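Actin binding protein family protein (Entamoeba histolytica HM-1:IMSS, PDB 6K2F) probably binds actin monomers through ADF-homology domains, of which this chain is the N-terminal one, and is thought to inhibit filament assembly by sequestering them. Local coordinates at residues D72-I86 with S112-F126. Sequence-based numbering, arbitrary orientation.
Sequences DDITNGYKWLLLAYI and STFLYEIHGTVFSDF
The face of the Y85 ring receives the edge of F123, a T-shaped pair with planes at 77°, while V122 N and a water lie at the tyrosine's own rim. Y85 and F114 belong to two neighbouring parallel strands of the ADF-homology fold, 77-85 and 114-120, joined by a crossover through helices 92-101 and 103-109; F123 and F126 follow the second strand. The water joins Y85 OH to T121 O, and the hydroxyl also bonds G59, so the tyrosine can pack as an aromatic and still satisfy its polar end. F126 turns its edge to A84 O, 3.5 Å from CZ, and to I118 O; its CE1 rests separately on L83 CB. G120 suits its place because a side chain there would run into the F126 ring. F114 carries T113 CG2 over one face and sets CD1 against L82 CB.

Amides of W80, L82, A84 and I86 donate across the pair, and the carbonyls of W80, L82 and A84 accept in return from L115, I118 and G120. Because L115 takes W80 O, the buried Y116 N is left without a partner. On one face, L83 CD2 meets I118 CD1 at 3.8 Å, bulky apolar chains suited to burial beneath helix 127-137; on the other, L82 reaches F105, and E117 crosses it, CG resting on its CB, while the carboxylate pairs with R106.

At the start of the pair, K79 is long enough, bent at chi2 (-98°), to bring NZ to S112 O at 2.9 Å. In the preceding loops, D72 OD1 accepts from I74 N in an Asx turn, and the small S112 hydroxyl donates through OG to the syn lone pair of D72 OD2, 2.6 Å away.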
loop_
_atom_site.group_PDB
_atom_site.type_symbol
_atom_site.label_atom_id
_atom_site.label_comp_id
_atom_site.label_asym_id
_atom_site.label_seq_id
_atom_site.Cartn_x
_atom_site.Cartn_y
_atom_site.Cartn_z
ATOM N N ASP A 72 10.316 5.193 -10.916
ATOM C CA ASP A 72 11.058 6.390 -11.389
ATOM C C ASP A 72 12.555 6.108 -11.246
ATOM O O ASP A 72 13.058 6.129 -10.100
ATOM C CB ASP A 72 10.639 7.631 -10.600
ATOM C CG ASP A 72 11.299 8.912 -11.073
ATOM O OD1 ASP A 72 12.047 8.856 -12.077
ATOM O OD2 ASP A 72 11.048 9.953 -10.433
ATOM N N ASP A 73 13.228 5.840 -12.359
ATOM C CA ASP A 73 14.673 5.475 -12.347
ATOM C C ASP A 73 15.494 6.620 -11.747
ATOM O O ASP A 73 16.490 6.333 -11.051
ATOM C CB ASP A 73 15.163 5.068 -13.737
ATOM C CG ASP A 73 14.616 3.724 -14.195
ATOM O OD1 ASP A 73 14.595 2.776 -13.373
ATOM O OD2 ASP A 73 14.207 3.634 -15.363
ATOM N N ILE A 74 15.056 7.861 -11.959
ATOM C CA ILE A 74 15.813 9.086 -11.568
ATOM C C ILE A 74 15.985 9.121 -10.045
ATOM O O ILE A 74 17.056 9.541 -9.603
ATOM C CB ILE A 74 15.136 10.349 -12.144
ATOM C CG1 ILE A 74 15.219 10.324 -13.676
ATOM C CG2 ILE A 74 15.736 11.615 -11.546
ATOM C CD1 ILE A 74 14.503 11.447 -14.389
ATOM N N THR A 75 14.982 8.695 -9.276
ATOM C CA THR A 75 14.957 8.785 -7.795
ATOM C C THR A 75 14.990 7.386 -7.175
ATOM O O THR A 75 14.932 7.301 -5.913
ATOM C CB THR A 75 13.695 9.502 -7.310
ATOM O OG1 THR A 75 12.576 8.660 -7.611
ATOM C CG2 THR A 75 13.521 10.864 -7.946
ATOM N N ASN A 76 14.963 6.333 -8.006
ATOM C CA ASN A 76 15.001 4.926 -7.512
ATOM C C ASN A 76 13.746 4.706 -6.675
ATOM O O ASN A 76 13.750 3.865 -5.765
ATOM C CB ASN A 76 16.275 4.637 -6.713
ATOM C CG ASN A 76 16.520 3.170 -6.464
ATOM O OD1 ASN A 76 17.119 2.796 -5.448
ATOM N ND2 ASN A 76 16.110 2.345 -7.407
ATOM N N GLY A 77 12.711 5.461 -7.010
ATOM C CA GLY A 77 11.419 5.416 -6.322
ATOM C C GLY A 77 10.306 5.176 -7.324
ATOM O O GLY A 77 10.462 4.299 -8.160
ATOM N N TYR A 78 9.268 5.992 -7.262
ATOM C CA TYR A 78 8.035 5.823 -8.060
ATOM C C TYR A 78 7.657 7.145 -8.730
ATOM O O TYR A 78 8.034 8.236 -8.262
ATOM C CB TYR A 78 6.907 5.366 -7.145
ATOM C CG TYR A 78 6.899 3.895 -6.827
ATOM C CD1 TYR A 78 6.293 3.006 -7.699
ATOM C CD2 TYR A 78 7.452 3.382 -5.662
ATOM C CE1 TYR A 78 6.204 1.657 -7.420
ATOM C CE2 TYR A 78 7.364 2.028 -5.367
ATOM C CZ TYR A 78 6.753 1.158 -6.255
ATOM O OH TYR A 78 6.637 -0.196 -6.022
ATOM N N LYS A 79 6.841 7.041 -9.774
ATOM C CA LYS A 79 6.041 8.165 -10.312
ATOM C C LYS A 79 4.775 8.329 -9.461
ATOM O O LYS A 79 4.241 7.338 -8.963
ATOM C CB LYS A 79 5.694 7.891 -11.771
ATOM C CG LYS A 79 6.893 7.865 -12.708
ATOM C CD LYS A 79 7.075 9.151 -13.417
ATOM C CE LYS A 79 8.254 9.192 -14.365
ATOM N NZ LYS A 79 8.390 10.558 -14.917
ATOM N N TRP A 80 4.324 9.562 -9.290
ATOM C CA TRP A 80 3.169 9.924 -8.436
ATOM C C TRP A 80 2.135 10.710 -9.245
ATOM O O TRP A 80 2.460 11.237 -10.318
ATOM C CB TRP A 80 3.651 10.764 -7.257
ATOM C CG TRP A 80 4.565 10.041 -6.315
ATOM C CD1 TRP A 80 5.833 9.610 -6.555
ATOM C CD2 TRP A 80 4.246 9.638 -4.977
ATOM N NE1 TRP A 80 6.329 8.969 -5.456
ATOM C CE2 TRP A 80 5.385 8.970 -4.468
ATOM C CE3 TRP A 80 3.152 9.837 -4.134
ATOM C CZ2 TRP A 80 5.432 8.484 -3.165
ATOM C CZ3 TRP A 80 3.206 9.366 -2.846
ATOM C CH2 TRP A 80 4.326 8.686 -2.372
ATOM N N LEU A 81 0.924 10.758 -8.710
ATOM C CA LEU A 81 -0.111 11.726 -9.122
ATOM C C LEU A 81 -0.160 12.831 -8.080
ATOM O O LEU A 81 -0.083 12.539 -6.871
ATOM C CB LEU A 81 -1.482 11.055 -9.196
ATOM C CG LEU A 81 -1.540 9.723 -9.921
ATOM C CD1 LEU A 81 -2.933 9.139 -9.769
ATOM C CD2 LEU A 81 -1.134 9.882 -11.360
ATOM N N LEU A 82 -0.304 14.058 -8.543
ATOM C CA LEU A 82 -0.654 15.178 -7.648
ATOM C C LEU A 82 -2.146 15.417 -7.834
ATOM O O LEU A 82 -2.545 15.833 -8.930
ATOM C CB LEU A 82 0.173 16.413 -8.003
ATOM C CG LEU A 82 -0.225 17.665 -7.211
ATOM C CD1 LEU A 82 -0.129 17.439 -5.712
ATOM C CD2 LEU A 82 0.626 18.841 -7.648
ATOM N N LEU A 83 -2.935 15.077 -6.824
ATOM C CA LEU A 83 -4.394 15.320 -6.847
ATOM C C LEU A 83 -4.614 16.620 -6.087
ATOM O O LEU A 83 -4.181 16.702 -4.936
ATOM C CB LEU A 83 -5.124 14.160 -6.181
ATOM C CG LEU A 83 -4.772 12.763 -6.697
ATOM C CD1 LEU A 83 -5.617 11.721 -5.987
ATOM C CD2 LEU A 83 -4.935 12.655 -8.199
ATOM N N ALA A 84 -5.220 17.612 -6.714
ATOM C CA ALA A 84 -5.473 18.888 -6.022
ATOM C C ALA A 84 -6.983 19.058 -5.982
ATOM O O ALA A 84 -7.585 19.284 -7.061
ATOM C CB ALA A 84 -4.805 20.018 -6.733
ATOM N N TYR A 85 -7.555 18.922 -4.788
ATOM C CA TYR A 85 -9.002 19.128 -4.553
ATOM C C TYR A 85 -9.171 20.597 -4.180
ATOM O O TYR A 85 -8.710 20.982 -3.109
ATOM C CB TYR A 85 -9.528 18.188 -3.470
ATOM C CG TYR A 85 -10.938 18.516 -3.038
ATOM C CD1 TYR A 85 -11.982 18.543 -3.944
ATOM C CD2 TYR A 85 -11.229 18.834 -1.727
ATOM C CE1 TYR A 85 -13.272 18.862 -3.551
ATOM C CE2 TYR A 85 -12.507 19.163 -1.329
ATOM C CZ TYR A 85 -13.545 19.178 -2.238
ATOM O OH TYR A 85 -14.807 19.529 -1.832
ATOM N N ILE A 86 -9.692 21.385 -5.099
ATOM C CA ILE A 86 -9.839 22.845 -4.898
ATOM C C ILE A 86 -11.272 23.184 -5.248
ATOM O O ILE A 86 -11.574 23.580 -6.377
ATOM C CB ILE A 86 -8.797 23.636 -5.710
ATOM C CG1 ILE A 86 -7.384 23.148 -5.398
ATOM C CG2 ILE A 86 -8.974 25.134 -5.453
ATOM C CD1 ILE A 86 -6.328 23.749 -6.286
ATOM N N SER A 112 10.701 14.745 -12.385
ATOM C CA SER A 112 10.430 13.337 -12.789
ATOM C C SER A 112 9.315 12.741 -11.922
ATOM O O SER A 112 8.784 11.682 -12.272
ATOM C CB SER A 112 11.671 12.470 -12.718
ATOM O OG SER A 112 12.041 12.207 -11.366
ATOM N N THR A 113 8.978 13.398 -10.815
ATOM C CA THR A 113 8.172 12.796 -9.734
ATOM C C THR A 113 6.755 12.516 -10.232
ATOM O O THR A 113 6.216 11.440 -9.894
ATOM C CB THR A 113 8.097 13.723 -8.517
ATOM O OG1 THR A 113 9.436 13.954 -8.071
ATOM C CG2 THR A 113 7.230 13.160 -7.410
ATOM N N PHE A 114 6.126 13.486 -10.888
ATOM C CA PHE A 114 4.660 13.456 -11.134
ATOM C C PHE A 114 4.371 13.057 -12.574
ATOM O O PHE A 114 4.816 13.701 -13.528
ATOM C CB PHE A 114 4.006 14.779 -10.754
ATOM C CG PHE A 114 4.139 15.031 -9.280
ATOM C CD1 PHE A 114 3.324 14.364 -8.383
ATOM C CD2 PHE A 114 5.128 15.874 -8.797
ATOM C CE1 PHE A 114 3.454 14.574 -7.025
ATOM C CE2 PHE A 114 5.261 16.075 -7.437
ATOM C CZ PHE A 114 4.430 15.428 -6.559
ATOM N N LEU A 115 3.625 11.973 -12.698
ATOM C CA LEU A 115 3.137 11.480 -14.005
ATOM C C LEU A 115 2.041 12.443 -14.465
ATOM O O LEU A 115 2.070 12.891 -15.629
ATOM C CB LEU A 115 2.611 10.062 -13.769
ATOM C CG LEU A 115 2.055 9.337 -14.985
ATOM C CD1 LEU A 115 3.184 8.892 -15.894
ATOM C CD2 LEU A 115 1.212 8.152 -14.548
ATOM N N TYR A 116 1.126 12.786 -13.552
ATOM C CA TYR A 116 0.022 13.722 -13.837
ATOM C C TYR A 116 -0.233 14.615 -12.629
ATOM O O TYR A 116 -0.073 14.163 -11.483
ATOM C CB TYR A 116 -1.285 12.973 -14.102
ATOM C CG TYR A 116 -1.249 12.091 -15.316
ATOM C CD1 TYR A 116 -1.041 12.632 -16.574
ATOM C CD2 TYR A 116 -1.411 10.721 -15.199
ATOM C CE1 TYR A 116 -1.010 11.832 -17.700
ATOM C CE2 TYR A 116 -1.367 9.909 -16.318
ATOM C CZ TYR A 116 -1.172 10.466 -17.562
ATOM O OH TYR A 116 -1.160 9.670 -18.671
ATOM N N GLU A 117 -0.694 15.825 -12.918
ATOM C CA GLU A 117 -1.276 16.732 -11.912
ATOM C C GLU A 117 -2.754 16.834 -12.267
ATOM O O GLU A 117 -3.051 17.310 -13.386
ATOM C CB GLU A 117 -0.510 18.045 -11.916
ATOM C CG GLU A 117 0.977 17.854 -11.625
ATOM C CD GLU A 117 1.745 19.155 -11.466
ATOM O OE1 GLU A 117 1.100 20.212 -11.537
ATOM O OE2 GLU A 117 2.985 19.108 -11.277
ATOM N N ILE A 118 -3.629 16.436 -11.363
ATOM C CA ILE A 118 -5.095 16.336 -11.586
ATOM C C ILE A 118 -5.802 17.354 -10.691
ATOM O O ILE A 118 -5.841 17.170 -9.452
ATOM C CB ILE A 118 -5.611 14.913 -11.364
ATOM C CG1 ILE A 118 -4.843 13.919 -12.226
ATOM C CG2 ILE A 118 -7.109 14.860 -11.624
ATOM C CD1 ILE A 118 -5.217 12.478 -11.991
ATOM N N HIS A 119 -6.345 18.393 -11.316
ATOM C CA HIS A 119 -7.116 19.441 -10.609
ATOM C C HIS A 119 -8.582 19.012 -10.591
ATOM O O HIS A 119 -9.113 18.691 -11.659
ATOM C CB HIS A 119 -6.885 20.775 -11.305
ATOM C CG HIS A 119 -7.630 21.913 -10.707
ATOM N ND1 HIS A 119 -6.986 22.916 -10.011
ATOM C CD2 HIS A 119 -8.941 22.239 -10.741
ATOM C CE1 HIS A 119 -7.891 23.807 -9.618
ATOM N NE2 HIS A 119 -9.087 23.419 -10.050
ATOM N N GLY A 120 -9.205 18.932 -9.423
ATOM C CA GLY A 120 -10.620 18.542 -9.308
ATOM C C GLY A 120 -11.334 19.469 -8.355
ATOM O O GLY A 120 -10.664 20.063 -7.512
ATOM N N THR A 121 -12.645 19.629 -8.518
ATOM C CA THR A 121 -13.428 20.587 -7.685
ATOM C C THR A 121 -14.500 19.860 -6.886
ATOM O O THR A 121 -15.136 20.515 -6.064
ATOM C CB THR A 121 -14.022 21.695 -8.559
ATOM O OG1 THR A 121 -15.040 21.128 -9.394
ATOM C CG2 THR A 121 -12.952 22.375 -9.396
ATOM N N VAL A 122 -14.726 18.579 -7.158
ATOM C CA VAL A 122 -15.763 17.765 -6.457
ATOM C C VAL A 122 -15.136 16.395 -6.189
ATOM O O VAL A 122 -14.182 16.006 -6.905
ATOM C CB VAL A 122 -17.057 17.663 -7.282
ATOM C CG1 VAL A 122 -17.751 18.993 -7.443
ATOM C CG2 VAL A 122 -16.778 17.099 -8.650
ATOM N N PHE A 123 -15.642 15.685 -5.199
ATOM C CA PHE A 123 -15.154 14.334 -4.850
ATOM C C PHE A 123 -15.201 13.410 -6.066
ATOM O O PHE A 123 -14.278 12.575 -6.250
ATOM C CB PHE A 123 -15.988 13.723 -3.739
ATOM C CG PHE A 123 -15.761 14.268 -2.349
ATOM C CD1 PHE A 123 -15.230 15.525 -2.118
ATOM C CD2 PHE A 123 -16.146 13.495 -1.267
ATOM C CE1 PHE A 123 -15.049 15.978 -0.830
ATOM C CE2 PHE A 123 -15.961 13.952 0.026
ATOM C CZ PHE A 123 -15.409 15.185 0.236
ATOM N N SER A 124 -16.216 13.545 -6.899
ATOM C CA SER A 124 -16.457 12.650 -8.053
ATOM C C SER A 124 -15.402 12.890 -9.151
ATOM O O SER A 124 -15.354 12.087 -10.109
ATOM C CB SER A 124 -17.871 12.803 -8.559
ATOM O OG SER A 124 -18.127 14.112 -9.053
ATOM N N ASP A 125 -14.575 13.926 -9.037
ATOM C CA ASP A 125 -13.391 14.104 -9.920
ATOM C C ASP A 125 -12.257 13.152 -9.553
ATOM O O ASP A 125 -11.261 13.077 -10.327
ATOM C CB ASP A 125 -12.863 15.531 -9.911
ATOM C CG ASP A 125 -13.767 16.516 -10.622
ATOM O OD1 ASP A 125 -14.526 16.106 -11.565
ATOM O OD2 ASP A 125 -13.730 17.708 -10.221
ATOM N N PHE A 126 -12.374 12.467 -8.428
ATOM C CA PHE A 126 -11.338 11.552 -7.910
ATOM C C PHE A 126 -11.930 10.159 -7.789
ATOM O O PHE A 126 -12.973 9.862 -8.402
ATOM C CB PHE A 126 -10.760 12.170 -6.635
ATOM C CG PHE A 126 -10.204 13.553 -6.859
ATOM C CD1 PHE A 126 -9.016 13.737 -7.548
ATOM C CD2 PHE A 126 -10.846 14.684 -6.375
ATOM C CE1 PHE A 126 -8.496 15.000 -7.781
ATOM C CE2 PHE A 126 -10.302 15.951 -6.575
ATOM C CZ PHE A 126 -9.132 16.112 -7.278
HETATM O O HOH W 1 -16.709 19.653 -3.689
#